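Multidrug resistance protein (Vibrio cholerae, PDB 1YC9) forms a trimeric outer-membrane efflux channel that could be involved in resistance to puromycin, acriflavine and tetraphenylarsonium chloride. Local coordinates at residues A[285-290]-A[315-320]; A[273-278]-A[335-340]. The protein carries 1 engineered substitution. One frame throughout, in Å; residues are numbered along the deposited sequence.

Interaction 1: A[285-290]-A[315-320]; sequences PDVTLS and PAIYLP
Ile317 places CG1 opposite its own backbone N (chi1 175°) and stays extended beyond it, which carries CD1 across to the neighbouring strand, where it meets Pro285 CB at 3.5 Å. The same methyl touches Val287: with CG1 of the valine trans to N (chi1 -178°), the other branch, CG2, is turned toward the isoleucine and lies 3.7 Å from Ile317 CD1. Leu319 runs alongside the Pro285 ring, its CD1 3.9 Å from Pro285 CD. Beta-branched Val287 and Ile317 suit extended backbone and broaden this apolar face. Strands 286-298 and 309-322 form an antiparallel beta hairpin, part of the four-stranded contribution of each subunit to the beta barrel of outer membrane factors; strand 309-322 continues the sheet by pairing with a strand of the second subunit. Two hydrogen-bonded pairs, Asp286 with Tyr318 and Thr288 with Ala316, each supply two bonds. Asp286 N meets Tyr318 O at 2.7 Å in the carbonyl plane, whereas Ala316 N, 3.0 Å from Thr288 O, approaches from 45° above it. Pro315 sits in a non-hydrogen-bonded pair with Leu289, where no N-H is needed toward this partner. On the other face the small Ala316 leaves its CB 3.8 Å from Thr288 OG1, while Asp286 directs its carboxylate away from Tyr318 to a salt bridge with Lys117.

Interaction 2: A[273-278]-A[335-340]; sequences AQQVGI and EARYQE
Tyr338 brings CD2 and CE2 of its ring obliquely up to Ala273, reaching both the backbone and the methyl of the alanine: Tyr338 CD2 is 3.5 Å from Ala273 N, and Tyr338 CE2 is 3.7 Å from Ala273 CB. CG anti to the tyrosine backbone N (chi1 175°) sends the ring alongside the facing helix, past Ala273. Alanine suits this position, since its short side chain lets the aromatic ring come close to the helix backbone. One turn further on, Val276 and Tyr338 cross obliquely, and the branch CG2 of the valine does the touching, 3.8 Å from Tyr338 CB. The same methyl also lies 3.9 Å from Glu335 CA, so it settles between two residues spaced three apart on the opposing helix. Helices 260-281 and 326-391 run antiparallel here, at 170° with local axes 8.4 Å apart, as neighbours in the elongated helical barrel characteristic of outer membrane factors. Beside this apolar strip the long polar side chains meet through solvent. A water accepts from Gln275 NE2 at 2.6 Å and from Arg337 NE at 2.9 Å, lying in the guanidinium plane at its edge, so one molecule ties together two donors that could not bond each other directly. Arg337 NH1 also forms a salt bridge with Glu340 OE1, met from 45° above the carboxylate plane, and a hydrogen bond with Gln344. With partners at both NE and NH1, the rotation of the guanidinium is probably restricted. The side chain of Arg337 also touches Arg268 and Ala272 of its partner helix 260-281, while the carboxylate of Glu335 turns to a salt bridge with Lys57 of the second subunit.

In the fold
Interactions 1 and 2 lie on the same side of the chain's centre and together involve four consecutive elements, two strands in interaction 1 and two helices in interaction 2. Helix 260-281 leads into strand 286-298, and strand 309-322 leads into helix 326-391, so the hairpin of interaction 1 lies, along the chain, between the two helices joined in interaction 2. Their centres are 24 Å apart and their nearest atoms about 9 Å, without touching: one belongs to the beta barrel, the other to the helical barrel that continues from it. Both border the second subunit, by sheet pairing in interaction 1 and by side-chain contacts in interaction 2. A bound mercury ion lies about 9 Å from the side chain of Tyr338.

Interaction 1: A[285-290]-A[315-320]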
# COMPACT_ATOMS: atom_id res chain seq x y z
N PRO A 285 -8.30 34.56 23.71
CA PRO A 285 -9.37 34.28 24.66
C PRO A 285 -10.56 33.60 23.99
O PRO A 285 -10.91 33.95 22.89
CB PRO A 285 -9.73 35.65 25.21
CG PRO A 285 -8.64 36.64 24.80
CD PRO A 285 -7.93 36.00 23.67
N ASP A 286 -11.09 32.58 24.62
CA ASP A 286 -12.33 31.98 24.17
C ASP A 286 -13.53 32.52 24.93
O ASP A 286 -13.58 32.43 26.15
CB ASP A 286 -12.20 30.50 24.40
CG ASP A 286 -12.99 29.74 23.44
OD1 ASP A 286 -12.47 28.73 22.85
OD2 ASP A 286 -14.15 30.16 23.19
N VAL A 287 -14.54 33.08 24.22
CA VAL A 287 -15.66 33.71 24.86
C VAL A 287 -16.92 32.88 24.52
O VAL A 287 -17.14 32.54 23.35
CB VAL A 287 -15.90 35.16 24.44
CG1 VAL A 287 -17.08 35.76 25.22
CG2 VAL A 287 -14.65 35.99 24.65
N THR A 288 -17.64 32.47 25.56
CA THR A 288 -18.78 31.56 25.41
C THR A 288 -19.96 32.23 26.08
O THR A 288 -19.82 33.29 26.75
CB THR A 288 -18.47 30.18 26.00
OG1 THR A 288 -17.96 30.40 27.31
CG2 THR A 288 -17.34 29.48 25.25
N LEU A 289 -21.16 31.74 25.77
CA LEU A 289 -22.34 32.20 26.41
C LEU A 289 -23.10 30.94 26.84
O LEU A 289 -23.17 29.95 26.07
CB LEU A 289 -23.18 32.98 25.42
CG LEU A 289 -24.48 33.58 25.91
CD1 LEU A 289 -24.34 34.76 26.82
CD2 LEU A 289 -25.20 34.08 24.61
N SER A 290 -23.59 30.96 28.07
CA SER A 290 -24.38 29.84 28.62
C SER A 290 -25.62 30.40 29.25
O SER A 290 -25.66 31.53 29.74
CB SER A 290 -23.57 29.09 29.75
OG SER A 290 -22.51 28.44 29.11
N PRO A 315 -21.99 35.52 29.69
CA PRO A 315 -20.77 35.20 28.97
C PRO A 315 -19.68 34.74 29.97
O PRO A 315 -19.73 35.13 31.16
CB PRO A 315 -20.42 36.53 28.31
CG PRO A 315 -20.89 37.52 29.25
CD PRO A 315 -22.16 36.98 29.85
N ALA A 316 -18.78 33.88 29.50
CA ALA A 316 -17.56 33.49 30.26
C ALA A 316 -16.40 33.69 29.28
O ALA A 316 -16.55 33.58 28.06
CB ALA A 316 -17.64 32.08 30.73
N ILE A 317 -15.19 33.96 29.78
CA ILE A 317 -14.05 34.06 28.88
C ILE A 317 -12.95 33.21 29.54
O ILE A 317 -12.92 33.14 30.74
CB ILE A 317 -13.66 35.55 28.68
CG1 ILE A 317 -12.40 35.69 27.84
CG2 ILE A 317 -13.37 36.23 30.02
CD1 ILE A 317 -12.24 37.05 27.25
N TYR A 318 -12.20 32.48 28.75
CA TYR A 318 -11.04 31.73 29.20
C TYR A 318 -9.88 32.13 28.31
O TYR A 318 -9.98 32.13 27.09
CB TYR A 318 -11.30 30.23 29.14
CG TYR A 318 -10.11 29.47 29.77
CD1 TYR A 318 -9.91 29.50 31.16
CD2 TYR A 318 -9.15 28.86 28.98
CE1 TYR A 318 -8.80 28.87 31.74
CE2 TYR A 318 -8.03 28.26 29.55
CZ TYR A 318 -7.87 28.26 30.93
OH TYR A 318 -6.76 27.64 31.48
N LEU A 319 -8.73 32.44 28.91
CA LEU A 319 -7.56 32.80 28.17
C LEU A 319 -6.41 31.91 28.78
O LEU A 319 -6.08 32.10 29.92
CB LEU A 319 -7.20 34.23 28.38
CG LEU A 319 -5.85 34.69 27.84
CD1 LEU A 319 -5.69 34.40 26.38
CD2 LEU A 319 -5.50 36.14 28.16
N PRO A 320 -5.86 31.00 28.03
CA PRO A 320 -4.74 30.19 28.50
C PRO A 320 -3.57 31.13 28.71
O PRO A 320 -3.38 32.01 27.91
CB PRO A 320 -4.43 29.27 27.32
CG PRO A 320 -5.58 29.44 26.32
CD PRO A 320 -6.24 30.65 26.64

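Interaction 2: A[273-278]-A[335-340]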
# COMPACT_ATOMS: atom_id res chain seq x y z
N ALA A 273 -4.23 24.88 5.88
CA ALA A 273 -3.99 26.27 6.13
C ALA A 273 -4.95 26.79 7.19
O ALA A 273 -4.56 27.50 8.10
CB ALA A 273 -4.15 27.10 4.80
N GLN A 274 -6.22 26.43 7.08
CA GLN A 274 -7.25 26.83 8.04
C GLN A 274 -6.93 26.27 9.42
O GLN A 274 -7.17 26.93 10.43
CB GLN A 274 -8.63 26.30 7.62
CG GLN A 274 -9.26 26.98 6.34
CD GLN A 274 -9.37 28.49 6.44
OE1 GLN A 274 -9.06 29.21 5.51
NE2 GLN A 274 -9.81 28.95 7.57
N GLN A 275 -6.45 25.03 9.46
CA GLN A 275 -6.06 24.38 10.71
C GLN A 275 -4.88 25.10 11.40
O GLN A 275 -4.78 25.08 12.63
CB GLN A 275 -5.83 22.88 10.52
CG GLN A 275 -7.10 22.17 10.12
CD GLN A 275 -6.93 20.75 9.61
OE1 GLN A 275 -7.92 20.00 9.56
NE2 GLN A 275 -5.73 20.39 9.17
N VAL A 276 -4.01 25.73 10.62
CA VAL A 276 -2.95 26.55 11.16
C VAL A 276 -3.62 27.74 11.83
O VAL A 276 -3.23 28.14 12.94
CB VAL A 276 -1.90 27.00 10.09
CG1 VAL A 276 -0.97 28.05 10.62
CG2 VAL A 276 -1.14 25.82 9.56
N GLY A 277 -4.63 28.32 11.16
CA GLY A 277 -5.36 29.39 11.78
C GLY A 277 -6.03 29.02 13.10
O GLY A 277 -6.03 29.82 14.01
N ILE A 278 -6.65 27.86 13.16
CA ILE A 278 -7.27 27.37 14.36
C ILE A 278 -6.21 27.35 15.47
O ILE A 278 -6.49 27.75 16.61
CB ILE A 278 -7.83 25.97 14.17
CG1 ILE A 278 -9.08 26.00 13.21
CG2 ILE A 278 -8.23 25.34 15.48
CD1 ILE A 278 -9.48 24.63 12.75
N GLU A 335 1.36 23.58 11.51
CA GLU A 335 2.21 24.13 10.44
C GLU A 335 2.80 23.01 9.63
O GLU A 335 2.83 23.10 8.43
CB GLU A 335 3.35 25.02 10.96
CG GLU A 335 2.90 26.29 11.62
CD GLU A 335 4.01 27.01 12.37
OE1 GLU A 335 3.74 28.13 12.91
OE2 GLU A 335 5.15 26.45 12.44
N ALA A 336 3.27 21.96 10.29
CA ALA A 336 3.83 20.80 9.65
C ALA A 336 2.81 20.11 8.71
O ALA A 336 3.15 19.71 7.61
CB ALA A 336 4.29 19.84 10.64
N ARG A 337 1.59 19.99 9.17
CA ARG A 337 0.56 19.39 8.33
C ARG A 337 0.33 20.27 7.10
O ARG A 337 0.18 19.72 6.00
CB ARG A 337 -0.75 19.17 9.12
CG ARG A 337 -1.92 18.79 8.25
CD ARG A 337 -1.74 17.50 7.42
NE ARG A 337 -2.79 17.39 6.39
CZ ARG A 337 -2.63 16.93 5.13
NH1 ARG A 337 -1.47 16.41 4.70
NH2 ARG A 337 -3.70 16.89 4.31
N TYR A 338 0.31 21.59 7.26
CA TYR A 338 0.18 22.49 6.09
C TYR A 338 1.30 22.31 5.10
O TYR A 338 1.09 22.22 3.89
CB TYR A 338 0.11 23.94 6.52
CG TYR A 338 0.09 24.88 5.38
CD1 TYR A 338 1.14 25.73 5.15
CD2 TYR A 338 -1.00 24.91 4.49
CE1 TYR A 338 1.15 26.59 4.09
CE2 TYR A 338 -0.99 25.76 3.41
CZ TYR A 338 0.07 26.61 3.22
OH TYR A 338 0.09 27.48 2.15
N GLN A 339 2.52 22.26 5.61
CA GLN A 339 3.69 22.08 4.78
C GLN A 339 3.64 20.75 4.03
O GLN A 339 3.98 20.70 2.84
CB GLN A 339 4.95 22.23 5.65
CG GLN A 339 5.17 23.65 6.09
CD GLN A 339 6.35 23.82 7.07
OE1 GLN A 339 7.48 24.09 6.65
NE2 GLN A 339 6.08 23.74 8.33
N GLU A 340 3.23 19.68 4.72
CA GLU A 340 3.05 18.40 4.14
C GLU A 340 2.01 18.47 3.01
O GLU A 340 2.23 17.93 1.92
CB GLU A 340 2.57 17.43 5.16
CG GLU A 340 2.35 16.05 4.61
CD GLU A 340 1.76 15.12 5.61
OE1 GLU A 340 0.71 15.49 6.24
OE2 GLU A 340 2.32 14.04 5.76
O HOH W 1 -5.31 18.44 7.44